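Local coordinates for alpha-1,4-endofucoidanase (Mariniflexile fucanivorans, PDB 6DLH), which hydrolyses alpha-1,4 linkages within fucoidan chains as a retaining endo-acting glycoside hydrolase of family GH107, at residues 371-376 with 414-419. Sequence-based numbering, arbitrary orientation.
Sequences GIVNGG and EFQSPG. With CA (calcium ion), chain I.
With CG anti to the backbone N (chi1 -179°) and the chain extended beyond it, Gln416 reaches across to the turn that follows helix 361-372, while Val373 turns CG1 anti to its own N (chi1 179°), placing it against the Phe415-Gln416 backbone. That methyl lies 4.2 Å from Gln416 O and reaches Phe415 O at a similar range. Val373 CG2 lies 4.4 Å from Gln416 CG, a loose apolar touch; Leu412 of helix 399-415 also touches Ile372 and Val373. Two waters make the polar links between the segments. One accepts from Gln416 NE2 at 3.0 Å and from Asn374 N at 2.9 Å, tying the amide to the backbone of the turn. The other donates to Gln416 O (2.8 Å) and accepts from Asn374 ND2 (3.2 Å). Gln416 NE2 also bonds to Gly44 O, so two acceptors fix how its amide is turned, and a calcium ion, probably that of Thr77 and Asp79, lies about 4 Å from this side chain. The type II beta turn Ile372-Gly375 leads into strand 377-379 of the catalytic part's parallel sheet. Segment 414-419 instead runs on to the first putative Ig domain, where Gly419 O binds another calcium ion at 2.1 Å with Asp451, Glu453, Asp502 and a water. With no direct hydrogen bond between the segments, the chemistry implies a hydrated joint, bridged by two waters beside a small apolar patch.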
ATOM      1  N   GLY A 371     -16.888  -8.359  20.921  1.00 23.56           N
ATOM      2  CA  GLY A 371     -16.927  -6.999  20.404  1.00 24.31           C
ATOM      3  C   GLY A 371     -17.948  -6.785  19.282  1.00 25.94           C
ATOM      4  O   GLY A 371     -18.526  -5.704  19.198  1.00 26.60           O
ATOM      5  N   ILE A 372     -18.150  -7.786  18.407  1.00 25.41           N
ATOM      6  CA  ILE A 372     -18.856  -7.540  17.153  1.00 25.20           C
ATOM      7  C   ILE A 372     -20.181  -8.304  17.051  1.00 25.91           C
ATOM      8  O   ILE A 372     -21.094  -7.841  16.370  1.00 25.14           O
ATOM      9  CB  ILE A 372     -17.965  -7.731  15.899  1.00 24.55           C
ATOM     10  CG1 ILE A 372     -17.680  -9.202  15.574  1.00 25.29           C
ATOM     11  CG2 ILE A 372     -16.684  -6.918  15.987  1.00 23.34           C
ATOM     12  CD1 ILE A 372     -16.951  -9.418  14.246  1.00 24.31           C
ATOM     13  N   VAL A 373     -20.309  -9.473  17.692  1.00 27.03           N
ATOM     14  CA  VAL A 373     -21.549 -10.228  17.518  1.00 27.20           C
ATOM     15  C   VAL A 373     -22.686  -9.485  18.222  1.00 28.96           C
ATOM     16  O   VAL A 373     -22.745  -9.453  19.451  1.00 29.34           O
ATOM     17  CB  VAL A 373     -21.431 -11.691  17.977  1.00 25.44           C
ATOM     18  CG1 VAL A 373     -22.746 -12.441  17.814  1.00 24.81           C
ATOM     19  CG2 VAL A 373     -20.319 -12.417  17.238  1.00 24.86           C
ATOM     20  N   ASN A 374     -23.565  -8.866  17.418  1.00 29.61           N
ATOM     21  CA  ASN A 374     -24.590  -7.954  17.904  1.00 29.57           C
ATOM     22  C   ASN A 374     -23.914  -6.787  18.623  1.00 31.39           C
ATOM     23  O   ASN A 374     -24.462  -6.229  19.575  1.00 32.05           O
ATOM     24  CB  ASN A 374     -25.602  -8.666  18.813  1.00 31.86           C
ATOM     25  CG  ASN A 374     -26.248  -9.874  18.161  1.00 31.31           C
ATOM     26  OD1 ASN A 374     -26.845  -9.758  17.098  1.00 33.81           O
ATOM     27  ND2 ASN A 374     -26.135 -11.033  18.785  1.00 30.52           N
ATOM     28  N   GLY A 375     -22.709  -6.434  18.166  1.00 31.02           N
ATOM     29  CA  GLY A 375     -21.939  -5.371  18.787  1.00 29.15           C
ATOM     30  C   GLY A 375     -21.544  -4.295  17.783  1.00 29.09           C
ATOM     31  O   GLY A 375     -22.351  -3.882  16.950  1.00 28.20           O
ATOM     32  N   GLY A 376     -20.293  -3.833  17.897  1.00 26.90           N
ATOM     33  CA  GLY A 376     -19.760  -2.837  16.987  1.00 26.30           C
ATOM     34  C   GLY A 376     -18.829  -3.470  15.957  1.00 25.26           C
ATOM     35  O   GLY A 376     -19.059  -4.591  15.508  1.00 24.38           O
ATOM     36  N   GLU A 414     -20.557 -19.981  12.291  1.00 28.64           N
ATOM     37  CA  GLU A 414     -21.563 -20.749  12.999  1.00 30.00           C
ATOM     38  C   GLU A 414     -22.460 -19.861  13.865  1.00 31.89           C
ATOM     39  O   GLU A 414     -23.660 -20.120  13.949  1.00 31.61           O
ATOM     40  CB  GLU A 414     -20.912 -21.869  13.812  1.00 31.84           C
ATOM     41  CG  GLU A 414     -21.925 -22.803  14.455  1.00 32.90           C
ATOM     42  CD  GLU A 414     -21.320 -24.006  15.152  1.00 36.11           C
ATOM     43  OE1 GLU A 414     -20.110 -24.242  14.971  1.00 38.84           O
ATOM     44  OE2 GLU A 414     -22.059 -24.716  15.865  1.00 39.03           O
ATOM     45  N   PHE A 415     -21.897 -18.812  14.492  1.00 31.47           N
ATOM     46  CA  PHE A 415     -22.570 -18.188  15.627  1.00 30.33           C
ATOM     47  C   PHE A 415     -22.991 -16.732  15.399  1.00 29.86           C
ATOM     48  O   PHE A 415     -23.773 -16.217  16.189  1.00 32.29           O
ATOM     49  CB  PHE A 415     -21.768 -18.380  16.919  1.00 29.12           C
ATOM     50  CG  PHE A 415     -21.631 -19.816  17.374  1.00 31.49           C
ATOM     51  CD1 PHE A 415     -22.736 -20.541  17.802  1.00 33.23           C
ATOM     52  CD2 PHE A 415     -20.397 -20.449  17.374  1.00 31.83           C
ATOM     53  CE1 PHE A 415     -22.607 -21.861  18.214  1.00 34.43           C
ATOM     54  CE2 PHE A 415     -20.264 -21.765  17.796  1.00 33.32           C
ATOM     55  CZ  PHE A 415     -21.370 -22.470  18.217  1.00 34.51           C
ATOM     56  N   GLN A 416     -22.513 -16.052  14.349  1.00 29.65           N
ATOM     57  CA  GLN A 416     -22.818 -14.628  14.242  1.00 30.25           C
ATOM     58  C   GLN A 416     -24.279 -14.379  13.852  1.00 33.12           C
ATOM     59  O   GLN A 416     -24.905 -13.479  14.404  1.00 32.92           O
ATOM     60  CB  GLN A 416     -21.846 -13.853  13.352  1.00 28.04           C
ATOM     61  CG  GLN A 416     -22.185 -12.363  13.292  1.00 27.39           C
ATOM     62  CD  GLN A 416     -21.085 -11.472  12.765  1.00 29.24           C
ATOM     63  OE1 GLN A 416     -20.140 -11.930  12.120  1.00 28.41           O
ATOM     64  NE2 GLN A 416     -21.206 -10.179  13.027  1.00 27.32           N
ATOM     65  N   SER A 417     -24.798 -15.140  12.874  1.00 34.70           N
ATOM     66  CA  SER A 417     -26.195 -15.066  12.461  1.00 36.49           C
ATOM     67  C   SER A 417     -26.716 -16.473  12.190  1.00 36.62           C
ATOM     68  O   SER A 417     -26.738 -16.912  11.042  1.00 36.09           O
ATOM     69  CB  SER A 417     -26.387 -14.216  11.237  1.00 36.81           C
ATOM     70  OG  SER A 417     -25.580 -13.057  11.306  1.00 44.22           O
ATOM     71  N   PRO A 418     -27.136 -17.219  13.237  1.00 36.61           N
ATOM     72  CA  PRO A 418     -27.587 -18.604  13.071  1.00 38.00           C
ATOM     73  C   PRO A 418     -28.876 -18.726  12.255  1.00 39.29           C
ATOM     74  O   PRO A 418     -29.540 -17.723  11.983  1.00 39.59           O
ATOM     75  CB  PRO A 418     -27.772 -19.084  14.524  1.00 38.12           C
ATOM     76  CG  PRO A 418     -26.962 -18.098  15.356  1.00 37.79           C
ATOM     77  CD  PRO A 418     -27.150 -16.776  14.641  1.00 35.38           C
ATOM     78  N   GLY A 419     -29.197 -19.960  11.831  1.00 39.12           N
ATOM     79  CA  GLY A 419     -30.478 -20.259  11.207  1.00 38.62           C
ATOM     80  C   GLY A 419     -30.429 -20.248   9.679  1.00 40.64           C
ATOM     81  O   GLY A 419     -30.042 -21.236   9.054  1.00 39.31           O
TER
HETATM   82 CA    CA I 808     -29.592 -23.306   9.412  1.00 67.25          CA
HETATM   83  O   HOH W   1     -23.596  -9.180  14.540  1.00 23.65           O
HETATM   84  O   HOH W   2     -26.616 -13.345  16.652  1.00 50.21           O
HETATM   85  O   HOH W   3     -30.386 -25.386   8.214  1.00 40.78           O